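Local coordinates for core protein VP4 (Bluetongue virus, PDB 2JHP) that caps viral messenger RNA as a multifunctional enzyme of the virus core, one of five proteins forming the inner capsid, at residues I156-M161 against K383-E388; T321-Q326 against L336-R341; V348-H353 against H389-R394. One frame throughout, in Å; residues are numbered along the deposited sequence.

Helix 380-391 serves contact 1 and contact 3, whose centres lie about 12 Å apart. Contact 2, the terminal hairpin of a methyltransferase-like sheet, touches both and is centred about 9 Å from contact 1 and 14 Å from contact 3. Its strand 322-324 meets the 156-161 loop, where Leu-323 N and Tyr-160 O are 3.2 Å apart, a probable hydrogen bond, and Tyr-322 OH lies 2.8 Å from His-353 ND1 of contact 3. Contact 1 includes residues of a guanine pocket, and the side chain of Arg-337 in contact 2 lies about 7 Å from a bound S-adenosyl-L-homocysteine.

Contact 1: residues I156-M161 against K383-E388; sequences IPPLYM and KKRLFE. With GUN (guanine), chain D.
The irregular backbone of residues 156-161 comes closest to helix segment 383-388 at Pro-157 and Arg-385, whose CA atoms are 5.4 Å apart, and no hydrogen bond joins the two. Pro-157 packs through its ring carbons: CD sits 3.6 Å from Arg-385 O, while CB reaches Leu-386 CD2 at 4.1 Å. Arg-385 flanks the same proline. With CG beside its own backbone N (chi1 -77°) and a bend at chi3, its chain runs past Pro-157 CA, which lies at the guanidinium edge. NH1 then approaches Ile-156 O obliquely at 3.6 Å, and the group also makes a cation-pi contact with Phe-170. Helix 380-391 serves two neighbours: Arg-385 and Leu-386 pack on the proline loop, while Lys-383, Lys-384 and Phe-387 line a guanine pocket. Phe-387, its CG anti to the backbone N (chi1 -168°), lays its ring face to face with the base, guanine N1 lying 3.8 Å from the ring plane, over its centre. The aliphatic part of Lys-384 borders the imidazole portion, with CG 4.0 Å from guanine N9. Arg-214, Asn-141 and the carbonyl of Asp-184 hydrogen-bond the base. The Lys-384 chain, bent at chi4, brings NZ into a salt bridge with Glu-388 OE2 one turn further along the helix, at 3.2 Å, on the syn side of the carboxylate.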
# COMPACT_ATOMS: atom_id res chain seq x y z
N ILE A 156 16.02 -3.44 -6.94
CA ILE A 156 17.15 -2.54 -7.20
C ILE A 156 17.30 -2.20 -8.69
O ILE A 156 17.29 -3.10 -9.52
CB ILE A 156 18.46 -3.15 -6.63
CG1 ILE A 156 18.41 -3.18 -5.09
CG2 ILE A 156 19.66 -2.37 -7.10
CD1 ILE A 156 19.66 -3.73 -4.45
N PRO A 157 17.42 -0.89 -9.02
CA PRO A 157 17.60 -0.44 -10.41
C PRO A 157 18.97 -0.79 -10.94
O PRO A 157 19.84 -1.18 -10.16
CB PRO A 157 17.50 1.09 -10.30
CG PRO A 157 17.90 1.40 -8.88
CD PRO A 157 17.37 0.25 -8.07
N PRO A 158 19.15 -0.67 -12.28
CA PRO A 158 20.46 -0.67 -12.93
C PRO A 158 21.37 0.40 -12.35
O PRO A 158 21.01 1.57 -12.32
CB PRO A 158 20.13 -0.29 -14.37
CG PRO A 158 18.73 -0.72 -14.56
CD PRO A 158 18.05 -0.60 -13.25
N LEU A 159 22.56 -0.01 -11.91
CA LEU A 159 23.53 0.91 -11.34
C LEU A 159 24.91 0.62 -11.88
O LEU A 159 25.10 -0.35 -12.62
CB LEU A 159 23.59 0.75 -9.82
CG LEU A 159 22.26 0.67 -9.10
CD1 LEU A 159 22.43 0.11 -7.66
CD2 LEU A 159 21.56 2.04 -9.07
N TYR A 160 25.86 1.47 -11.50
CA TYR A 160 27.28 1.26 -11.75
C TYR A 160 28.14 1.76 -10.60
O TYR A 160 28.02 2.91 -10.17
CB TYR A 160 27.71 1.96 -13.04
CG TYR A 160 29.15 1.64 -13.43
CD1 TYR A 160 29.43 0.63 -14.34
CD2 TYR A 160 30.21 2.36 -12.89
CE1 TYR A 160 30.74 0.33 -14.70
CE2 TYR A 160 31.51 2.07 -13.25
CZ TYR A 160 31.77 1.06 -14.16
OH TYR A 160 33.08 0.76 -14.52
N MET A 161 28.98 0.86 -10.09
CA MET A 161 30.16 1.22 -9.28
C MET A 161 31.27 0.18 -9.52
O MET A 161 31.35 -0.43 -10.60
CB MET A 161 29.86 1.35 -7.77
CG MET A 161 28.40 1.37 -7.35
SD MET A 161 27.92 -0.13 -6.47
CE MET A 161 28.20 0.34 -4.76
N LYS A 383 12.21 5.00 -13.41
CA LYS A 383 11.97 6.12 -12.51
C LYS A 383 11.49 5.63 -11.14
O LYS A 383 12.05 6.00 -10.13
CB LYS A 383 10.98 7.12 -13.10
CG LYS A 383 11.05 8.48 -12.45
CD LYS A 383 10.33 9.53 -13.25
CE LYS A 383 8.84 9.41 -13.12
NZ LYS A 383 8.15 10.46 -13.93
N LYS A 384 10.47 4.77 -11.13
CA LYS A 384 9.97 4.19 -9.89
C LYS A 384 11.09 3.62 -9.02
O LYS A 384 11.26 4.02 -7.87
CB LYS A 384 8.92 3.10 -10.18
CG LYS A 384 8.05 2.70 -8.98
CD LYS A 384 6.82 1.92 -9.43
CE LYS A 384 6.29 0.97 -8.35
NZ LYS A 384 7.19 -0.21 -8.14
N ARG A 385 11.85 2.71 -9.62
CA ARG A 385 12.94 1.98 -8.96
C ARG A 385 14.08 2.86 -8.45
O ARG A 385 14.71 2.53 -7.44
CB ARG A 385 13.52 0.95 -9.91
CG ARG A 385 12.69 -0.30 -10.07
CD ARG A 385 13.60 -1.40 -10.57
NE ARG A 385 12.93 -2.35 -11.45
CZ ARG A 385 13.58 -3.21 -12.22
NH1 ARG A 385 14.91 -3.24 -12.22
NH2 ARG A 385 12.90 -4.05 -13.00
N LEU A 386 14.38 3.94 -9.16
CA LEU A 386 15.39 4.89 -8.70
C LEU A 386 14.86 5.57 -7.43
O LEU A 386 15.51 5.59 -6.40
CB LEU A 386 15.71 5.92 -9.80
CG LEU A 386 16.50 5.51 -11.06
CD1 LEU A 386 16.49 6.63 -12.10
CD2 LEU A 386 17.94 5.16 -10.72
N PHE A 387 13.66 6.12 -7.54
CA PHE A 387 12.98 6.75 -6.43
C PHE A 387 13.03 5.90 -5.17
O PHE A 387 13.47 6.37 -4.12
CB PHE A 387 11.51 7.01 -6.82
CG PHE A 387 10.77 7.90 -5.87
CD1 PHE A 387 11.27 9.15 -5.55
CD2 PHE A 387 9.56 7.49 -5.33
CE1 PHE A 387 10.59 9.98 -4.69
CE2 PHE A 387 8.85 8.33 -4.47
CZ PHE A 387 9.37 9.57 -4.15
N GLU A 388 12.59 4.64 -5.28
CA GLU A 388 12.53 3.71 -4.15
C GLU A 388 13.91 3.35 -3.60
O GLU A 388 14.08 3.13 -2.40
CB GLU A 388 11.81 2.43 -4.56
CG GLU A 388 10.31 2.62 -4.88
CD GLU A 388 9.70 1.43 -5.63
OE1 GLU A 388 10.46 0.57 -6.15
OE2 GLU A 388 8.45 1.36 -5.71
N9 GUN D . 6.58 6.38 -9.30
C8 GUN D . 5.45 6.45 -8.59
N7 GUN D . 5.44 7.59 -7.88
C5 GUN D . 6.56 8.24 -8.15
C6 GUN D . 7.07 9.45 -7.70
O6 GUN D . 6.44 10.14 -6.90
N1 GUN D . 8.32 9.87 -8.19
C2 GUN D . 9.01 9.04 -9.10
N2 GUN D . 10.19 9.40 -9.57
N3 GUN D . 8.49 7.87 -9.52
C4 GUN D . 7.29 7.47 -9.06

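Contact 2: residues T321-Q326 against L336-R341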
# COMPACT_ATOMS: atom_id res chain seq x y z
N THR A 321 28.80 7.79 -6.01
CA THR A 321 28.21 6.68 -5.27
C THR A 321 27.59 5.71 -6.29
O THR A 321 27.93 4.53 -6.32
CB THR A 321 27.16 7.18 -4.23
OG1 THR A 321 27.81 7.91 -3.18
CG2 THR A 321 26.38 6.01 -3.63
N TYR A 322 26.71 6.23 -7.14
CA TYR A 322 26.16 5.44 -8.24
C TYR A 322 26.19 6.22 -9.54
O TYR A 322 26.22 7.44 -9.54
CB TYR A 322 24.70 5.02 -7.98
CG TYR A 322 24.43 4.22 -6.72
CD1 TYR A 322 23.52 4.68 -5.77
CD2 TYR A 322 25.05 2.99 -6.48
CE1 TYR A 322 23.25 3.95 -4.62
CE2 TYR A 322 24.79 2.26 -5.33
CZ TYR A 322 23.89 2.74 -4.41
OH TYR A 322 23.62 2.02 -3.27
N LEU A 323 26.21 5.49 -10.65
CA LEU A 323 25.89 6.05 -11.96
C LEU A 323 24.70 5.27 -12.51
O LEU A 323 24.71 4.03 -12.53
CB LEU A 323 27.08 5.95 -12.92
CG LEU A 323 28.41 6.61 -12.52
CD1 LEU A 323 29.54 6.15 -13.46
CD2 LEU A 323 28.32 8.12 -12.50
N PHE A 324 23.66 5.98 -12.94
CA PHE A 324 22.53 5.27 -13.52
C PHE A 324 21.91 5.90 -14.75
O PHE A 324 22.13 7.08 -15.02
CB PHE A 324 21.46 4.93 -12.48
CG PHE A 324 21.30 5.94 -11.39
CD1 PHE A 324 21.06 7.27 -11.68
CD2 PHE A 324 21.35 5.53 -10.06
CE1 PHE A 324 20.89 8.20 -10.66
CE2 PHE A 324 21.18 6.45 -9.02
CZ PHE A 324 20.94 7.79 -9.32
N PRO A 325 21.14 5.09 -15.50
CA PRO A 325 20.46 5.58 -16.70
C PRO A 325 19.37 6.58 -16.35
O PRO A 325 18.91 6.64 -15.21
CB PRO A 325 19.86 4.31 -17.30
CG PRO A 325 20.53 3.16 -16.61
CD PRO A 325 20.86 3.67 -15.25
N GLN A 326 18.98 7.37 -17.34
CA GLN A 326 18.01 8.45 -17.16
C GLN A 326 16.67 8.10 -17.79
O GLN A 326 16.59 7.86 -18.99
CB GLN A 326 18.52 9.75 -17.76
CG GLN A 326 19.92 10.14 -17.31
CD GLN A 326 20.24 11.57 -17.65
OE1 GLN A 326 19.59 12.49 -17.17
NE2 GLN A 326 21.25 11.76 -18.49
N LEU A 336 24.49 9.86 -18.36
CA LEU A 336 23.91 9.25 -17.18
C LEU A 336 23.77 10.30 -16.11
O LEU A 336 24.04 11.48 -16.36
CB LEU A 336 24.79 8.11 -16.67
CG LEU A 336 25.18 7.02 -17.68
CD1 LEU A 336 26.28 6.19 -17.08
CD2 LEU A 336 24.01 6.14 -18.10
N ARG A 337 23.35 9.89 -14.92
CA ARG A 337 23.34 10.76 -13.75
C ARG A 337 24.21 10.18 -12.66
O ARG A 337 24.25 8.96 -12.45
CB ARG A 337 21.92 11.00 -13.24
CG ARG A 337 21.06 11.86 -14.16
CD ARG A 337 21.61 13.27 -14.26
NE ARG A 337 21.07 13.98 -15.41
CZ ARG A 337 21.40 15.21 -15.77
NH1 ARG A 337 22.26 15.92 -15.05
NH2 ARG A 337 20.85 15.76 -16.85
N ASN A 338 24.95 11.05 -11.99
CA ASN A 338 25.86 10.65 -10.95
C ASN A 338 25.24 10.97 -9.62
O ASN A 338 25.13 12.14 -9.25
CB ASN A 338 27.19 11.38 -11.10
CG ASN A 338 28.25 10.89 -10.13
OD1 ASN A 338 29.37 11.39 -10.14
ND2 ASN A 338 27.91 9.93 -9.29
N PHE A 339 24.80 9.93 -8.92
CA PHE A 339 24.29 10.10 -7.57
C PHE A 339 25.44 9.99 -6.57
O PHE A 339 26.25 9.06 -6.62
CB PHE A 339 23.17 9.11 -7.25
CG PHE A 339 22.75 9.14 -5.81
CD1 PHE A 339 22.04 10.22 -5.30
CD2 PHE A 339 23.09 8.11 -4.95
CE1 PHE A 339 21.66 10.26 -3.97
CE2 PHE A 339 22.72 8.14 -3.61
CZ PHE A 339 22.00 9.22 -3.12
N MET A 340 25.48 10.95 -5.65
CA MET A 340 26.52 11.01 -4.64
C MET A 340 25.85 11.05 -3.28
O MET A 340 25.11 11.99 -2.97
CB MET A 340 27.39 12.27 -4.83
CG MET A 340 28.12 12.40 -6.18
SD MET A 340 29.00 13.97 -6.41
CE MET A 340 30.20 13.89 -5.09
N ARG A 341 26.08 10.01 -2.47
CA ARG A 341 25.61 10.00 -1.08
C ARG A 341 26.69 10.61 -0.22
O ARG A 341 27.84 10.16 -0.22
CB ARG A 341 25.27 8.60 -0.61
CG ARG A 341 24.34 8.58 0.61
CD ARG A 341 24.94 7.79 1.73
NE ARG A 341 25.97 8.54 2.43
CZ ARG A 341 27.02 8.00 3.04
NH1 ARG A 341 27.20 6.69 3.05
NH2 ARG A 341 27.90 8.79 3.64
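Arg-337 and Gln-326 share the shortest hydrogen bond between the two segments, 2.7 Å from NE to OE1 and nearly straight at 165°. The oxygen lies in the guanidinium plane; the two flat groups are nearly perpendicular, and the N-H comes from above the amide plane, off its lone pairs. A bend at chi2 (-64°) brings NE back toward Gln-326; the guanidinium also has a salt bridge to Asp-265, and Gln-326 NE2 donates to Glu-335 O. At the other end, Thr-321 OG1 takes the backbone N-H of Arg-341 at 2.8 Å and is also hydrogen-bonded to Pro-354 O, so the hydroxyl is gripped twice. Between these ends the strands run antiparallel, with Phe-324 and Arg-337 exchanging two backbone bonds. Thr-321 N and Tyr-322 N both donate to Phe-339 O, the signature of a classic beta bulge. Strand 322-324 is the outermost and 335-341 the penultimate strand of a sheet whose order, 3-2-1-4-5-7-6, is that of the class I methyltransferase fold. Packing follows the pleat. On one face Tyr-322 and Phe-339 run alongside one another in the same direction, with CD1 of the tyrosine 3.6 Å from CD2 of the phenylalanine. Phe-324 slants across the same face, its CZ against Phe-339 CB at 3.3 Å. On the opposite face Leu-323 CD2 rests 3.6 Å from Asn-338 CG, whose ND2 adds a weak bond to Tyr-322 O.

Contact 3: residues V348-H353 against H389-R394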
# COMPACT_ATOMS: atom_id res chain seq x y z
N VAL A 348 16.46 10.91 5.89
CA VAL A 348 16.52 9.50 5.54
C VAL A 348 17.93 8.99 5.78
O VAL A 348 18.91 9.57 5.28
CB VAL A 348 16.14 9.25 4.05
CG1 VAL A 348 16.41 7.80 3.65
CG2 VAL A 348 14.67 9.59 3.80
N ASP A 349 18.02 7.90 6.54
CA ASP A 349 19.30 7.23 6.75
C ASP A 349 19.77 6.50 5.47
O ASP A 349 19.36 5.37 5.18
CB ASP A 349 19.22 6.27 7.94
CG ASP A 349 20.55 5.64 8.26
OD1 ASP A 349 21.55 5.97 7.57
OD2 ASP A 349 20.60 4.82 9.19
N ARG A 350 20.65 7.17 4.72
CA ARG A 350 21.21 6.60 3.51
C ARG A 350 22.60 6.02 3.72
O ARG A 350 23.33 5.84 2.76
CB ARG A 350 21.24 7.65 2.39
CG ARG A 350 19.86 8.06 1.89
CD ARG A 350 19.93 9.09 0.80
NE ARG A 350 18.59 9.54 0.47
CZ ARG A 350 18.00 10.62 0.98
NH1 ARG A 350 18.65 11.40 1.86
NH2 ARG A 350 16.77 10.92 0.62
N HIS A 351 22.96 5.69 4.96
CA HIS A 351 24.30 5.16 5.22
C HIS A 351 24.60 3.87 4.44
O HIS A 351 25.74 3.65 4.05
CB HIS A 351 24.64 5.07 6.72
CG HIS A 351 24.24 3.79 7.39
ND1 HIS A 351 25.16 2.85 7.81
CD2 HIS A 351 23.03 3.31 7.76
CE1 HIS A 351 24.53 1.84 8.39
NE2 HIS A 351 23.23 2.10 8.38
N MET A 352 23.57 3.06 4.17
CA MET A 352 23.73 1.83 3.38
C MET A 352 24.28 2.08 1.98
O MET A 352 24.95 1.21 1.42
CB MET A 352 22.42 1.03 3.31
CG MET A 352 22.08 0.23 4.58
SD MET A 352 23.49 -0.62 5.32
CE MET A 352 22.69 -1.49 6.67
N HIS A 353 23.99 3.24 1.41
CA HIS A 353 24.62 3.65 0.15
C HIS A 353 26.02 4.12 0.47
O HIS A 353 26.20 5.02 1.29
CB HIS A 353 23.82 4.77 -0.52
CG HIS A 353 22.38 4.43 -0.73
ND1 HIS A 353 21.94 3.67 -1.79
CD2 HIS A 353 21.28 4.73 0.01
CE1 HIS A 353 20.63 3.52 -1.71
NE2 HIS A 353 20.20 4.15 -0.63
N HIS A 389 14.90 3.30 -4.49
CA HIS A 389 16.21 2.89 -4.07
C HIS A 389 16.93 4.00 -3.33
O HIS A 389 17.67 3.75 -2.37
CB HIS A 389 17.04 2.39 -5.25
CG HIS A 389 18.34 1.77 -4.82
ND1 HIS A 389 19.56 2.29 -5.19
CD2 HIS A 389 18.60 0.73 -4.00
CE1 HIS A 389 20.52 1.57 -4.64
NE2 HIS A 389 19.96 0.62 -3.91
N LEU A 390 16.71 5.23 -3.77
CA LEU A 390 17.37 6.37 -3.17
C LEU A 390 16.79 6.72 -1.80
O LEU A 390 17.53 7.11 -0.89
CB LEU A 390 17.34 7.58 -4.11
CG LEU A 390 18.16 7.44 -5.42
CD1 LEU A 390 18.04 8.69 -6.27
CD2 LEU A 390 19.65 7.13 -5.18
N HIS A 391 15.48 6.51 -1.64
CA HIS A 391 14.73 7.13 -0.56
C HIS A 391 14.12 6.17 0.46
O HIS A 391 13.40 6.62 1.36
CB HIS A 391 13.64 8.07 -1.14
CG HIS A 391 14.18 9.12 -2.05
ND1 HIS A 391 15.10 10.05 -1.64
CD2 HIS A 391 13.93 9.39 -3.35
CE1 HIS A 391 15.41 10.85 -2.65
NE2 HIS A 391 14.71 10.47 -3.70
N ILE A 392 14.37 4.88 0.32
CA ILE A 392 13.88 3.88 1.28
C ILE A 392 15.07 3.20 1.94
O ILE A 392 16.03 2.79 1.27
CB ILE A 392 13.02 2.78 0.59
CG1 ILE A 392 11.66 3.34 0.17
CG2 ILE A 392 12.84 1.55 1.48
CD1 ILE A 392 10.93 2.51 -0.88
N VAL A 393 15.02 3.09 3.26
CA VAL A 393 16.04 2.32 3.96
C VAL A 393 15.80 0.84 3.72
O VAL A 393 14.73 0.31 4.00
CB VAL A 393 16.09 2.62 5.47
CG1 VAL A 393 17.34 1.99 6.09
CG2 VAL A 393 16.09 4.13 5.71
N ARG A 394 16.82 0.19 3.16
CA ARG A 394 16.78 -1.25 2.86
C ARG A 394 16.92 -2.02 4.18
O ARG A 394 17.95 -1.93 4.83
CB ARG A 394 17.88 -1.60 1.84
CG ARG A 394 17.76 -2.99 1.25
CD ARG A 394 18.46 -3.16 -0.06
NE ARG A 394 18.12 -4.46 -0.64
CZ ARG A 394 17.10 -4.69 -1.47
NH1 ARG A 394 16.30 -3.69 -1.85
NH2 ARG A 394 16.89 -5.91 -1.93
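An Asx turn, in which Asp-349 OD1 accepts from His-351 N, overlaps a type I turn from Arg-350 to His-353; from within this pair of turns Arg-350 reaches across to the last turn of helix 380-391. Its chain is drawn out straight (chi2 179°, chi3 -174°), and the edge of the guanidinium meets two acceptors. NE donates to Leu-390 O at 3.0 Å, coming from above the carbonyl plane. NH2 donates to His-391 ND1 at 2.9 Å, almost exactly in the ring plane, although guanidinium and imidazole stand at 83°. NH1 forms a salt bridge with Glu-259. His-391 is steadied on its other nitrogen, where NE2 bonds to Tyr-185 O. Nearby, His-353 points its CE1 edge over the face of His-389, 3.5 Å from CE1 of that ring; this is a T-shaped pair, and His-353 ND1 is hydrogen-bonded to Tyr-322 OH. Val-393 adds apolar packing, CG2 lying 3.5 Å from Asp-349 O and 4.2 Å from Val-348 CG1. Because strand 393-394 edges a second sheet of order 3-2-1-4-5-7-6, the loop after strand 335-341 here bridges two sheets of the class I methyltransferase type.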